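PDB 3KEZ: putative sugar binding protein from Bacteroides vulgatus ATCC 8482, which probably binds sugars or other glycan nutrients at the outer membrane as a calcium-containing member of the SusD family. Local coordinates for residues Y86-M97 against V148-T156; F188-A197 against A247-E258. All blocks are in the same frame, centred on the assembly; numbering follows the deposited sequence.

In the fold
Contact 1 comes first along the chain and closes before contact 2 begins. In contact 1 the helix 80-96 receives an irregular run, 148-156, from the loop between helices 138-141 and 166-183. In contact 2 the turn and first residues leading into helix 195-209 pack on the loop and strand 255-259, beside the calcium site. The two centres lie about 26 Å apart and the nearest atoms about 9 Å, so the contacts do not touch. Helices 20-34 and 109-134 neighbour both. The helical framework characteristic of SusD-like proteins carries a tethered loop at one place and meets the small antiparallel sheet at the other.

Contact 1: residues Y86-M97 against V148-T156; sequences YSIIQNCNLILM and VPIVKELST
The carbonyl oxygen of Glu153 is gripped by two side-chain amides from successive turns of the helix. Gln90 NE2 reaches Glu153 O at 3.0 Å in the carbonyl plane, though the hydrogen bond is bent (135° at the hydrogen), while Asn93 ND2 comes to Glu153 O at 3.1 Å, tilted from that plane. The same Asn93 nitrogen also gives a straighter bond to Val151 O, 2.9 Å from ND2, approaching from above the carbonyl plane. Arg123 of helix 109-134 holds Asn93 OD1, so both ends of this buried amide are used and its rotation is fixed. Gln90 is bent at chi2 (-68°), which turns its amide toward the loop; there OE1 accepts an almost linear bond from Ser155 N, 2.7 Å away. One glutamine thus serves as donor and acceptor to two loop peptides. At the other end Tyr86 OH donates to a lone pair of Pro149 O at 2.7 Å, with that oxygen at the ring edge, and Val151 CG2 lies 3.8 Å from Tyr86 CE1. Leu154 supplies the apolar part: its CD1 meets Leu94 CD1 at 4.0 Å, and its CG touches the selenium of Met97, a selenomethionine. Side chains of the helix satisfy main-chain groups of a segment without regular secondary structure, tying its path to helix 80-96 at several points in place of strand or helix pairing.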
loop_
_atom_site.group_PDB
_atom_site.type_symbol
_atom_site.label_atom_id
_atom_site.label_comp_id
_atom_site.label_asym_id
_atom_site.label_seq_id
_atom_site.Cartn_x
_atom_site.Cartn_y
_atom_site.Cartn_z
ATOM N N TYR A 86 10.939 4.302 10.244
ATOM C CA TYR A 86 11.223 4.691 11.607
ATOM C C TYR A 86 11.434 6.197 11.718
ATOM O O TYR A 86 11.078 6.810 12.737
ATOM C CB TYR A 86 12.401 3.898 12.212
ATOM C CG TYR A 86 11.898 2.602 12.838
ATOM C CD1 TYR A 86 10.992 2.616 13.924
ATOM C CD2 TYR A 86 12.251 1.367 12.294
ATOM C CE1 TYR A 86 10.497 1.455 14.451
ATOM C CE2 TYR A 86 11.768 0.192 12.816
ATOM C CZ TYR A 86 10.888 0.229 13.884
ATOM O OH TYR A 86 10.454 -0.952 14.404
ATOM N N SER A 87 11.994 6.809 10.678
ATOM C CA SER A 87 12.048 8.279 10.605
ATOM C C SER A 87 10.665 8.925 10.690
ATOM O O SER A 87 10.432 9.839 11.494
ATOM C CB SER A 87 12.719 8.699 9.307
ATOM O OG SER A 87 12.784 10.094 9.221
ATOM N N ILE A 88 9.755 8.454 9.843
ATOM C CA ILE A 88 8.373 8.861 9.844
ATOM C C ILE A 88 7.714 8.673 11.240
ATOM O O ILE A 88 7.119 9.613 11.816
ATOM C CB ILE A 88 7.582 8.087 8.736
ATOM C CG1 ILE A 88 8.006 8.552 7.347
ATOM C CG2 ILE A 88 6.068 8.208 8.974
ATOM C CD1 ILE A 88 7.655 7.563 6.255
ATOM N N ILE A 89 7.822 7.470 11.784
ATOM C CA ILE A 89 7.303 7.203 13.153
ATOM C C ILE A 89 7.895 8.166 14.210
ATOM O O ILE A 89 7.173 8.690 15.050
ATOM C CB ILE A 89 7.565 5.696 13.596
ATOM C CG1 ILE A 89 6.747 4.743 12.706
ATOM C CG2 ILE A 89 7.330 5.562 15.112
ATOM C CD1 ILE A 89 7.082 3.190 12.845
ATOM N N GLN A 90 9.198 8.408 14.177
ATOM C CA GLN A 90 9.791 9.361 15.152
ATOM C C GLN A 90 9.133 10.740 15.087
ATOM O O GLN A 90 8.865 11.339 16.112
ATOM C CB GLN A 90 11.301 9.543 14.948
ATOM C CG GLN A 90 12.170 8.475 15.498
ATOM C CD GLN A 90 12.170 8.433 17.010
ATOM O OE1 GLN A 90 12.755 9.296 17.673
ATOM N NE2 GLN A 90 11.530 7.424 17.560
ATOM N N ASN A 91 8.874 11.251 13.878
ATOM C CA ASN A 91 8.226 12.574 13.751
ATOM C C ASN A 91 6.739 12.579 14.111
ATOM O O ASN A 91 6.192 13.606 14.599
ATOM C CB ASN A 91 8.505 13.150 12.354
ATOM C CG ASN A 91 9.955 13.625 12.223
ATOM O OD1 ASN A 91 10.321 14.641 12.788
ATOM N ND2 ASN A 91 10.786 12.847 11.544
ATOM N N CYS A 92 6.071 11.448 13.875
ATOM C CA CYS A 92 4.717 11.271 14.370
ATOM C C CYS A 92 4.705 11.330 15.892
ATOM O O CYS A 92 3.871 11.991 16.456
ATOM C CB CYS A 92 4.113 9.947 13.923
ATOM S SG CYS A 92 3.771 9.832 12.119
ATOM N N ASN A 93 5.629 10.607 16.539
ATOM C CA ASN A 93 5.819 10.649 17.998
ATOM C C ASN A 93 6.085 12.035 18.516
ATOM O O ASN A 93 5.499 12.439 19.520
ATOM C CB ASN A 93 6.966 9.719 18.421
ATOM C CG ASN A 93 6.651 8.256 18.136
ATOM O OD1 ASN A 93 5.495 7.923 17.835
ATOM N ND2 ASN A 93 7.653 7.381 18.232
ATOM N N LEU A 94 6.950 12.775 17.821
ATOM C CA LEU A 94 7.200 14.178 18.164
ATOM C C LEU A 94 5.889 14.944 18.226
ATOM O O LEU A 94 5.629 15.665 19.210
ATOM C CB LEU A 94 8.154 14.842 17.166
ATOM C CG LEU A 94 8.486 16.318 17.425
ATOM C CD1 LEU A 94 9.190 16.523 18.784
ATOM C CD2 LEU A 94 9.329 16.884 16.292
ATOM N N ILE A 95 5.053 14.782 17.206
ATOM C CA ILE A 95 3.768 15.460 17.185
ATOM C C ILE A 95 2.908 14.982 18.352
ATOM O O ILE A 95 2.325 15.786 19.089
ATOM C CB ILE A 95 2.987 15.221 15.862
ATOM C CG1 ILE A 95 3.578 16.067 14.751
ATOM C CG2 ILE A 95 1.462 15.556 16.027
ATOM C CD1 ILE A 95 3.155 15.616 13.306
ATOM N N LEU A 96 2.819 13.669 18.505
ATOM C CA LEU A 96 1.818 13.085 19.410
ATOM C C LEU A 96 2.152 13.373 20.872
ATOM O O LEU A 96 1.242 13.551 21.673
ATOM C CB LEU A 96 1.617 11.587 19.123
ATOM C CG LEU A 96 0.913 11.381 17.780
ATOM C CD1 LEU A 96 0.905 9.924 17.355
ATOM C CD2 LEU A 96 -0.536 12.031 17.838
HETATM N N MSE A 97 3.446 13.490 21.198
HETATM C CA MSE A 97 3.852 13.791 22.551
HETATM C C MSE A 97 3.641 15.271 22.905
HETATM O O MSE A 97 3.745 15.659 24.076
HETATM C CB MSE A 97 5.333 13.425 22.754
HETATM C CG MSE A 97 5.656 11.945 22.681
HETATM SE SE MSE A 97 7.588 11.712 22.688
HETATM C CE MSE A 97 7.891 11.954 24.547
ATOM N N VAL A 148 8.377 -5.916 14.685
ATOM C CA VAL A 148 9.481 -4.953 14.818
ATOM C C VAL A 148 9.342 -4.226 16.158
ATOM O O VAL A 148 8.329 -4.377 16.835
ATOM C CB VAL A 148 9.460 -3.944 13.679
ATOM C CG1 VAL A 148 9.611 -4.660 12.319
ATOM C CG2 VAL A 148 8.150 -3.123 13.739
ATOM N N PRO A 149 10.347 -3.422 16.552
ATOM C CA PRO A 149 10.155 -2.622 17.744
ATOM C C PRO A 149 9.082 -1.563 17.622
ATOM O O PRO A 149 9.070 -0.793 16.668
ATOM C CB PRO A 149 11.522 -1.924 17.931
ATOM C CG PRO A 149 12.499 -2.851 17.274
ATOM C CD PRO A 149 11.741 -3.357 16.072
ATOM N N ILE A 150 8.226 -1.507 18.629
ATOM C CA ILE A 150 7.212 -0.468 18.776
ATOM C C ILE A 150 7.944 0.679 19.477
ATOM O O ILE A 150 8.374 0.539 20.624
ATOM C CB ILE A 150 6.048 -0.978 19.642
ATOM C CG1 ILE A 150 5.312 -2.128 18.900
ATOM C CG2 ILE A 150 5.079 0.178 20.019
ATOM C CD1 ILE A 150 4.434 -3.020 19.819
ATOM N N VAL A 151 8.061 1.791 18.779
ATOM C CA VAL A 151 8.733 2.982 19.261
ATOM C C VAL A 151 7.707 4.084 19.317
ATOM O O VAL A 151 7.186 4.502 18.292
ATOM C CB VAL A 151 9.858 3.372 18.289
ATOM C CG1 VAL A 151 10.528 4.676 18.746
ATOM C CG2 VAL A 151 10.871 2.224 18.167
ATOM N N LYS A 152 7.398 4.549 20.518
ATOM C CA LYS A 152 6.349 5.541 20.706
ATOM C C LYS A 152 6.866 6.851 21.309
ATOM O O LYS A 152 6.103 7.814 21.466
ATOM C CB LYS A 152 5.223 4.935 21.565
ATOM C CG LYS A 152 4.326 3.998 20.743
ATOM C CD LYS A 152 3.365 3.206 21.549
ATOM C CE LYS A 152 2.122 3.995 21.869
ATOM N NZ LYS A 152 1.197 3.089 22.587
ATOM N N GLU A 153 8.141 6.873 21.689
ATOM C CA GLU A 153 8.770 8.105 22.138
ATOM C C GLU A 153 9.961 8.463 21.223
ATOM O O GLU A 153 10.096 7.920 20.128
ATOM C CB GLU A 153 9.135 7.975 23.613
ATOM C CG GLU A 153 7.920 7.592 24.469
ATOM C CD GLU A 153 8.241 7.473 25.950
ATOM O OE1 GLU A 153 9.058 6.593 26.325
ATOM O OE2 GLU A 153 7.655 8.242 26.737
ATOM N N LEU A 154 10.794 9.409 21.642
ATOM C CA LEU A 154 11.858 9.891 20.788
ATOM C C LEU A 154 13.143 9.115 21.089
ATOM O O LEU A 154 13.544 8.924 22.251
ATOM C CB LEU A 154 12.067 11.405 20.969
ATOM C CG LEU A 154 10.852 12.314 20.722
ATOM C CD1 LEU A 154 11.273 13.795 20.872
ATOM C CD2 LEU A 154 10.125 11.996 19.335
ATOM N N SER A 155 13.799 8.693 20.036
ATOM C CA SER A 155 15.050 7.959 20.130
ATOM C C SER A 155 16.235 8.822 20.593
ATOM O O SER A 155 16.285 10.018 20.338
ATOM C CB SER A 155 15.358 7.390 18.745
ATOM O OG SER A 155 14.400 6.385 18.437
ATOM N N THR A 156 17.157 8.204 21.303
ATOM C CA THR A 156 18.445 8.807 21.667
ATOM C C THR A 156 19.510 7.822 21.264
ATOM O O THR A 156 19.185 6.703 20.849
ATOM C CB THR A 156 18.605 8.973 23.181
ATOM O OG1 THR A 156 18.739 7.671 23.782
ATOM C CG2 THR A 156 17.421 9.767 23.782
HETATM O O HOH W 1 15.206 11.618 18.582
#

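Contact 2: residues F188-A197 against A247-E258; sequences FNKGKVNRWA and ASASNPGEILFE
With chi1 near trans in both phenylalanines, CG of Phe188 (-176°) and of Phe257 (177°) lies opposite the backbone N, and each ring is carried to the other segment. Phe188 lays one face against the main chain at Ser248 and Ala249, with CD2 3.5 Å from Ala249 N, and Pro252 CB comes obliquely to CD1. Phe257 receives Val193 CG2 over the centre of its ring, a CH-pi contact 3.5 Å from the centroid, while Gly191 O sits at its edge. The type II turn 189-192 brings Gly191 CA to 3.1 Å from Glu258 O, a CA-H...O contact to a buried carbonyl with no conventional hydrogen-bond donor in the model. Lys190 bends at chi2 and sends NZ to Glu258 OE1 at 2.9 Å, a salt bridge, and to Ala247 O at 3.0 Å; Asp246 is a further charged partner. Glu258 OE2 bonds Asn331, a calcium ligand, which places Glu258 in the second shell, where the lysine probably helps to hold it. Asn194, its ND2 on Asp187 O, caps helix 195-209 by accepting at OD1 from Ala197 N. Ala197 packs on the classic beta bulge that Leu256 and Phe257 form opposite Ile335 of strand 332-336, and helices 20-34 and 109-134 also touch Phe257.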
loop_
_atom_site.group_PDB
_atom_site.type_symbol
_atom_site.label_atom_id
_atom_site.label_comp_id
_atom_site.label_asym_id
_atom_site.label_seq_id
_atom_site.Cartn_x
_atom_site.Cartn_y
_atom_site.Cartn_z
ATOM N N PHE A 188 -12.014 16.615 1.712
ATOM C CA PHE A 188 -10.936 16.441 0.729
ATOM C C PHE A 188 -9.672 17.175 1.196
ATOM O O PHE A 188 -9.731 18.294 1.703
ATOM C CB PHE A 188 -11.387 16.961 -0.642
ATOM C CG PHE A 188 -10.388 16.742 -1.720
ATOM C CD1 PHE A 188 -10.359 15.556 -2.404
ATOM C CD2 PHE A 188 -9.468 17.729 -2.037
ATOM C CE1 PHE A 188 -9.454 15.349 -3.411
ATOM C CE2 PHE A 188 -8.526 17.537 -3.031
ATOM C CZ PHE A 188 -8.508 16.355 -3.725
ATOM N N ASN A 189 -8.534 16.520 1.090
ATOM C CA ASN A 189 -7.280 17.072 1.609
ATOM C C ASN A 189 -6.132 16.537 0.789
ATOM O O ASN A 189 -5.587 15.464 1.041
ATOM C CB ASN A 189 -7.105 16.764 3.088
ATOM C CG ASN A 189 -6.132 17.692 3.772
ATOM O OD1 ASN A 189 -5.539 18.595 3.151
ATOM N ND2 ASN A 189 -5.925 17.456 5.072
ATOM N N LYS A 190 -5.795 17.339 -0.212
ATOM C CA LYS A 190 -4.950 16.941 -1.329
ATOM C C LYS A 190 -3.574 16.577 -0.849
ATOM O O LYS A 190 -2.886 17.407 -0.238
ATOM C CB LYS A 190 -4.819 18.153 -2.268
ATOM C CG LYS A 190 -3.947 17.967 -3.460
ATOM C CD LYS A 190 -4.584 17.058 -4.448
ATOM C CE LYS A 190 -3.795 17.061 -5.748
ATOM N NZ LYS A 190 -4.513 16.225 -6.746
ATOM N N GLY A 191 -3.145 15.354 -1.131
ATOM C CA GLY A 191 -1.808 14.934 -0.702
ATOM C C GLY A 191 -1.694 14.661 0.789
ATOM O O GLY A 191 -0.590 14.423 1.283
ATOM N N LYS A 192 -2.826 14.648 1.506
ATOM C CA LYS A 192 -2.807 14.346 2.955
ATOM C C LYS A 192 -3.788 13.221 3.309
ATOM O O LYS A 192 -4.737 12.968 2.568
ATOM C CB LYS A 192 -3.101 15.617 3.759
ATOM C CG LYS A 192 -2.043 16.716 3.507
ATOM C CD LYS A 192 -2.222 17.927 4.410
ATOM C CE LYS A 192 -1.229 19.025 4.044
ATOM N NZ LYS A 192 0.044 18.426 3.580
ATOM N N VAL A 193 -3.562 12.560 4.450
ATOM C CA VAL A 193 -4.503 11.529 4.941
ATOM C C VAL A 193 -5.732 12.153 5.523
ATOM O O VAL A 193 -5.636 13.139 6.274
ATOM C CB VAL A 193 -3.828 10.616 5.986
ATOM C CG1 VAL A 193 -4.813 9.615 6.542
ATOM C CG2 VAL A 193 -2.678 9.955 5.323
ATOM N N ASN A 194 -6.894 11.615 5.146
ATOM C CA ASN A 194 -8.185 12.034 5.745
ATOM C C ASN A 194 -8.966 10.866 6.363
ATOM O O ASN A 194 -8.468 9.735 6.408
ATOM C CB ASN A 194 -9.027 12.923 4.793
ATOM C CG ASN A 194 -9.740 12.152 3.757
ATOM O OD1 ASN A 194 -9.738 10.942 3.801
ATOM N ND2 ASN A 194 -10.409 12.853 2.817
ATOM N N ARG A 195 -10.153 11.139 6.914
ATOM C CA ARG A 195 -10.861 10.090 7.638
ATOM C C ARG A 195 -11.097 8.821 6.791
ATOM O O ARG A 195 -10.911 7.676 7.263
ATOM C CB ARG A 195 -12.186 10.599 8.193
ATOM C CG ARG A 195 -12.847 9.617 9.147
ATOM C CD ARG A 195 -14.153 10.180 9.704
ATOM N NE ARG A 195 -13.940 11.500 10.273
ATOM C CZ ARG A 195 -14.877 12.437 10.404
ATOM N NH1 ARG A 195 -16.127 12.208 10.010
ATOM N NH2 ARG A 195 -14.559 13.621 10.916
ATOM N N TRP A 196 -11.512 9.015 5.548
ATOM C CA TRP A 196 -11.910 7.901 4.693
ATOM C C TRP A 196 -10.706 7.056 4.263
ATOM O O TRP A 196 -10.777 5.828 4.247
ATOM C CB TRP A 196 -12.735 8.395 3.495
ATOM C CG TRP A 196 -13.647 9.518 3.856
ATOM C CD1 TRP A 196 -13.642 10.762 3.317
ATOM C CD2 TRP A 196 -14.656 9.533 4.891
ATOM N NE1 TRP A 196 -14.603 11.554 3.931
ATOM C CE2 TRP A 196 -15.237 10.814 4.888
ATOM C CE3 TRP A 196 -15.117 8.587 5.811
ATOM C CZ2 TRP A 196 -16.261 11.175 5.760
ATOM C CZ3 TRP A 196 -16.124 8.956 6.697
ATOM C CH2 TRP A 196 -16.694 10.227 6.648
ATOM N N ALA A 197 -9.585 7.710 3.953
ATOM C CA ALA A 197 -8.316 6.993 3.728
ATOM C C ALA A 197 -7.958 6.149 4.948
ATOM O O ALA A 197 -7.699 4.948 4.825
ATOM C CB ALA A 197 -7.145 7.989 3.426
ATOM N N ALA A 247 -6.931 15.768 -9.002
ATOM C CA ALA A 247 -8.183 15.780 -8.261
ATOM C C ALA A 247 -8.268 17.025 -7.364
ATOM O O ALA A 247 -7.245 17.536 -6.919
ATOM C CB ALA A 247 -8.324 14.464 -7.428
ATOM N N SER A 248 -9.483 17.512 -7.139
ATOM C CA SER A 248 -9.734 18.621 -6.229
ATOM C C SER A 248 -11.024 18.366 -5.458
ATOM O O SER A 248 -11.751 17.403 -5.741
ATOM C CB SER A 248 -9.896 19.912 -7.054
ATOM O OG SER A 248 -11.102 19.871 -7.795
ATOM N N ALA A 249 -11.340 19.261 -4.519
ATOM C CA ALA A 249 -12.517 19.090 -3.663
ATOM C C ALA A 249 -13.775 18.983 -4.498
ATOM O O ALA A 249 -14.638 18.161 -4.198
ATOM C CB ALA A 249 -12.638 20.259 -2.627
ATOM N N SER A 250 -13.878 19.801 -5.554
ATOM C CA SER A 250 -15.015 19.741 -6.482
ATOM C C SER A 250 -15.017 18.520 -7.393
ATOM O O SER A 250 -16.061 18.123 -7.875
ATOM C CB SER A 250 -15.105 21.030 -7.356
ATOM O OG SER A 250 -13.922 21.217 -8.136
ATOM N N ASN A 251 -13.851 17.930 -7.654
ATOM C CA ASN A 251 -13.776 16.660 -8.419
ATOM C C ASN A 251 -12.813 15.697 -7.793
ATOM O O ASN A 251 -11.713 15.560 -8.283
ATOM C CB ASN A 251 -13.275 16.933 -9.820
ATOM C CG ASN A 251 -14.120 17.886 -10.510
ATOM O OD1 ASN A 251 -15.316 17.643 -10.643
ATOM N ND2 ASN A 251 -13.547 19.025 -10.920
ATOM N N PRO A 252 -13.212 15.038 -6.700
ATOM C CA PRO A 252 -12.197 14.237 -5.970
ATOM C C PRO A 252 -11.736 12.967 -6.633
ATOM O O PRO A 252 -10.699 12.400 -6.237
ATOM C CB PRO A 252 -12.883 13.872 -4.665
ATOM C CG PRO A 252 -14.152 14.554 -4.624
ATOM C CD PRO A 252 -14.436 15.248 -5.921
ATOM N N GLY A 253 -12.518 12.460 -7.587
ATOM C CA GLY A 253 -12.246 11.132 -8.092
ATOM C C GLY A 253 -12.385 10.087 -6.993
ATOM O O GLY A 253 -13.254 10.196 -6.103
ATOM N N GLU A 254 -11.521 9.081 -7.027
ATOM C CA GLU A 254 -11.607 8.041 -6.038
ATOM C C GLU A 254 -10.373 7.870 -5.179
ATOM O O GLU A 254 -10.384 7.020 -4.309
ATOM C CB GLU A 254 -11.994 6.693 -6.672
ATOM C CG GLU A 254 -10.957 6.019 -7.571
ATOM C CD GLU A 254 -11.335 4.570 -7.855
ATOM O OE1 GLU A 254 -12.166 4.316 -8.767
ATOM O OE2 GLU A 254 -10.759 3.680 -7.190
ATOM N N ILE A 255 -9.308 8.635 -5.418
ATOM C CA ILE A 255 -8.116 8.506 -4.550
ATOM C C ILE A 255 -8.325 9.213 -3.207
ATOM O O ILE A 255 -8.506 10.437 -3.144
ATOM C CB ILE A 255 -6.825 9.033 -5.174
ATOM C CG1 ILE A 255 -6.516 8.313 -6.514
ATOM C CG2 ILE A 255 -5.661 8.884 -4.138
ATOM C CD1 ILE A 255 -5.563 9.110 -7.463
ATOM N N LEU A 256 -8.257 8.423 -2.144
ATOM C CA LEU A 256 -8.507 8.874 -0.796
ATOM C C LEU A 256 -7.210 9.323 -0.122
ATOM O O LEU A 256 -7.222 10.120 0.824
ATOM C CB LEU A 256 -9.182 7.757 -0.004
ATOM C CG LEU A 256 -10.477 7.177 -0.576
ATOM C CD1 LEU A 256 -11.033 5.993 0.339
ATOM C CD2 LEU A 256 -11.567 8.262 -0.736
ATOM N N PHE A 257 -6.085 8.790 -0.574
ATOM C CA PHE A 257 -4.796 9.323 -0.154
ATOM C C PHE A 257 -3.823 9.217 -1.305
ATOM O O PHE A 257 -3.537 8.117 -1.805
ATOM C CB PHE A 257 -4.270 8.615 1.089
ATOM C CG PHE A 257 -2.889 9.083 1.544
ATOM C CD1 PHE A 257 -2.557 10.435 1.568
ATOM C CD2 PHE A 257 -1.969 8.173 2.028
ATOM C CE1 PHE A 257 -1.331 10.860 2.012
ATOM C CE2 PHE A 257 -0.716 8.589 2.476
ATOM C CZ PHE A 257 -0.402 9.954 2.472
ATOM N N GLU A 258 -3.331 10.390 -1.704
ATOM C CA GLU A 258 -2.481 10.576 -2.870
ATOM C C GLU A 258 -1.109 11.095 -2.395
ATOM O O GLU A 258 -1.049 12.010 -1.573
ATOM C CB GLU A 258 -3.163 11.580 -3.823
ATOM C CG GLU A 258 -2.449 11.759 -5.158
ATOM C CD GLU A 258 -3.240 12.551 -6.191
ATOM O OE1 GLU A 258 -3.994 13.482 -5.846
ATOM O OE2 GLU A 258 -3.065 12.249 -7.366
HETATM O O HOH W 2 -4.602 12.652 -0.558
#